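Local coordinates for protein NAD dependent epimerase/dehydratase family (uncultured archaeon MedDCM-OCT-S05-C57, PDB 5Y1F) that binds NAD+ and probably oxidises L-threonine at its 3-hydroxyl carbon, as a monomeric short-chain-type dehydrogenase, at residues A[313-316]-A[317-321]. Residues are numbered along the deposited sequence; the frame is centred on the assembly and turned at random.
Sequences SKMT and EEMIT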
ATOM      1  N   SER A 313      -8.390 -17.232   7.522  1.00 10.71           N
ATOM      2  CA  SER A 313      -8.059 -18.043   8.698  1.00 12.08           C
ATOM      3  C   SER A 313      -6.593 -17.865   9.116  1.00 11.11           C
ATOM      4  O   SER A 313      -6.303 -17.597  10.286  1.00 12.04           O
ATOM      5  CB  SER A 313      -8.272 -19.528   8.360  1.00 16.90           C
ATOM      6  OG  SER A 313      -9.640 -19.832   8.238  1.00 26.73           O
ATOM      7  N   LYS A 314      -5.692 -17.995   8.159  1.00 10.11           N
ATOM      8  CA  LYS A 314      -4.292 -17.880   8.435  1.00 11.75           C
ATOM      9  C   LYS A 314      -3.924 -16.469   8.853  1.00 10.38           C
ATOM     10  O   LYS A 314      -3.108 -16.278   9.737  1.00 11.37           O
ATOM     11  CB  LYS A 314      -3.453 -18.322   7.268  1.00 12.74           C
ATOM     12  CG  LYS A 314      -3.475 -19.834   7.007  1.00 19.32           C
ATOM     13  CD  LYS A 314      -2.470 -20.220   5.939  1.00 25.71           C
ATOM     14  CE  LYS A 314      -2.386 -21.732   5.747  1.00 30.17           C
ATOM     15  NZ  LYS A 314      -1.732 -22.392   6.918  1.00 30.44           N
ATOM     16  N   MET A 315      -4.490 -15.472   8.190  1.00  9.11           N
ATOM     17  CA  MET A 315      -4.227 -14.105   8.591  1.00  8.55           C
ATOM     18  C   MET A 315      -4.733 -13.897  10.016  1.00  8.62           C
ATOM     19  O   MET A 315      -4.106 -13.265  10.818  1.00  8.95           O
ATOM     20  CB  MET A 315      -5.007 -13.171   7.650  1.00  8.38           C
ATOM     21  CG  MET A 315      -5.090 -11.729   8.209  1.00  7.24           C
ATOM     22  SD  MET A 315      -5.724 -10.576   6.998  1.00  9.07           S
ATOM     23  CE  MET A 315      -7.453 -11.138   6.970  1.00  9.70           C
ATOM     24  N   THR A 316      -5.936 -14.365  10.284  1.00  9.51           N
ATOM     25  CA  THR A 316      -6.530 -14.188  11.635  1.00  9.70           C
ATOM     26  C   THR A 316      -5.632 -14.776  12.760  1.00 10.99           C
ATOM     27  O   THR A 316      -5.455 -14.183  13.760  1.00 11.80           O
ATOM     28  CB  THR A 316      -7.962 -14.749  11.662  1.00 10.21           C
ATOM     29  OG1 THR A 316      -8.779 -13.958  10.810  1.00 16.65           O
ATOM     30  CG2 THR A 316      -8.536 -14.689  13.031  1.00  6.41           C
ATOM     31  N   GLU A 317      -5.086 -15.946  12.522  1.00 12.26           N
ATOM     32  CA  GLU A 317      -4.192 -16.568  13.492  1.00 14.40           C
ATOM     33  C   GLU A 317      -2.971 -15.661  13.734  1.00 13.03           C
ATOM     34  O   GLU A 317      -2.586 -15.475  14.845  1.00 13.52           O
ATOM     35  CB  GLU A 317      -3.774 -17.930  12.951  1.00 16.06           C
ATOM     36  CG  GLU A 317      -4.833 -18.981  13.135  1.00 27.43           C
ATOM     37  CD  GLU A 317      -4.945 -19.492  14.565  1.00 37.45           C
ATOM     38  OE1 GLU A 317      -4.202 -19.083  15.460  1.00 43.53           O
ATOM     39  OE2 GLU A 317      -5.824 -20.294  14.791  1.00 43.10           O
ATOM     40  N   GLU A 318      -2.375 -15.121  12.685  1.00 11.99           N
ATOM     41  CA  GLU A 318      -1.188 -14.271  12.872  1.00 12.57           C
ATOM     42  C   GLU A 318      -1.562 -13.031  13.655  1.00 12.07           C
ATOM     43  O   GLU A 318      -0.844 -12.549  14.533  1.00 12.01           O
ATOM     44  CB  GLU A 318      -0.591 -13.856  11.529  1.00 16.40           C
ATOM     45  CG  GLU A 318       0.232 -14.918  10.841  1.00 19.81           C
ATOM     46  CD  GLU A 318       1.626 -15.093  11.421  1.00 21.94           C
ATOM     47  OE1 GLU A 318       1.983 -14.454  12.455  1.00 20.96           O
ATOM     48  OE2 GLU A 318       2.348 -15.971  10.873  1.00 28.52           O
ATOM     49  N   MET A 319      -2.643 -12.386  13.235  1.00 10.01           N
ATOM     50  CA  MET A 319      -3.056 -11.145  13.863  1.00 10.02           C
ATOM     51  C   MET A 319      -3.346 -11.369  15.346  1.00 10.95           C
ATOM     52  O   MET A 319      -2.886 -10.608  16.236  1.00 10.52           O
ATOM     53  CB  MET A 319      -4.311 -10.596  13.183  1.00  9.27           C
ATOM     54  CG  MET A 319      -4.108 -10.072  11.787  1.00  9.80           C
ATOM     55  SD  MET A 319      -3.076  -8.603  11.680  1.00  9.32           S
ATOM     56  CE  MET A 319      -4.187  -7.398  12.336  1.00  9.62           C
ATOM     57  N   ILE A 320      -4.209 -12.341  15.626  1.00 10.95           N
ATOM     58  CA  ILE A 320      -4.643 -12.525  17.000  1.00 11.78           C
ATOM     59  C   ILE A 320      -3.488 -12.963  17.904  1.00 11.24           C
ATOM     60  O   ILE A 320      -3.348 -12.442  19.039  1.00 12.48           O
ATOM     61  CB  ILE A 320      -5.843 -13.498  17.099  1.00 13.57           C
ATOM     62  CG1 ILE A 320      -7.061 -12.841  16.454  1.00 14.13           C
ATOM     63  CG2 ILE A 320      -6.095 -13.897  18.571  1.00 14.41           C
ATOM     64  CD1 ILE A 320      -8.274 -13.718  16.393  1.00 17.88           C
ATOM     65  N   THR A 321      -2.639 -13.858  17.432  1.00 11.71           N
ATOM     66  CA  THR A 321      -1.512 -14.311  18.252  1.00 13.50           C
ATOM     67  C   THR A 321      -0.623 -13.126  18.647  1.00 12.19           C
ATOM     68  O   THR A 321      -0.302 -12.930  19.831  1.00 13.56           O
ATOM     69  CB  THR A 321      -0.736 -15.407  17.570  1.00 14.14           C
ATOM     70  OG1 THR A 321      -1.615 -16.515  17.295  1.00 17.46           O
ATOM     71  CG2 THR A 321       0.428 -15.851  18.443  1.00 15.57           C
TER
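Thr316 OG1, on the residue that packs against Ile320 one turn on, is held by two partners: it hydrogen-bonds with Ile312 O one turn back and with Tyr205 OH on helix 199-211, which ties the two helices together. In the backbone, Thr316 O takes the N-H of Ile320 at 2.9 Å, measured from Thr316 O to Ile320 N, in one of four successive i to i+4 bonds that make this about two and a half turns of the alpha-helix 312-326, close to the C-terminus of the chain. Its neighbour is the bond from Met319 N to Met315 O, 3.0 Å long and bent little at the hydrogen (171°). Beside the Thr316-Ile320 backbone bond, the side chains of these two residues run side by side in the same direction. The methyl CG2 of Thr316, set anti to its own backbone N, meets Ile320 CD1 at 3.5 Å; an extended chi2 of 176° carries CD1 forward to that methyl. Trimming Ile320 to an alanine would probably leave Thr316 CG2 without its methyl neighbour and open a gap beside His272, which the isoleucine also touches. Met315 and Met319 form a second pair, again pointing the same way, with Met315 CG 4.1 Å from Met319 CG. Both methionines pack on Phe228 of strand 223-228 and on Tyr205, on the flank of the helix nearer the cofactor, though the side chain of Met315 is still about 11 Å from the bound NAD. Farther along, Glu317 O accepts twice from Thr321, whose N and OG1 arrive from opposite faces of the carbonyl plane; the hydroxyl bond, Thr321 OG1 to Glu317 O, measures 2.8 Å.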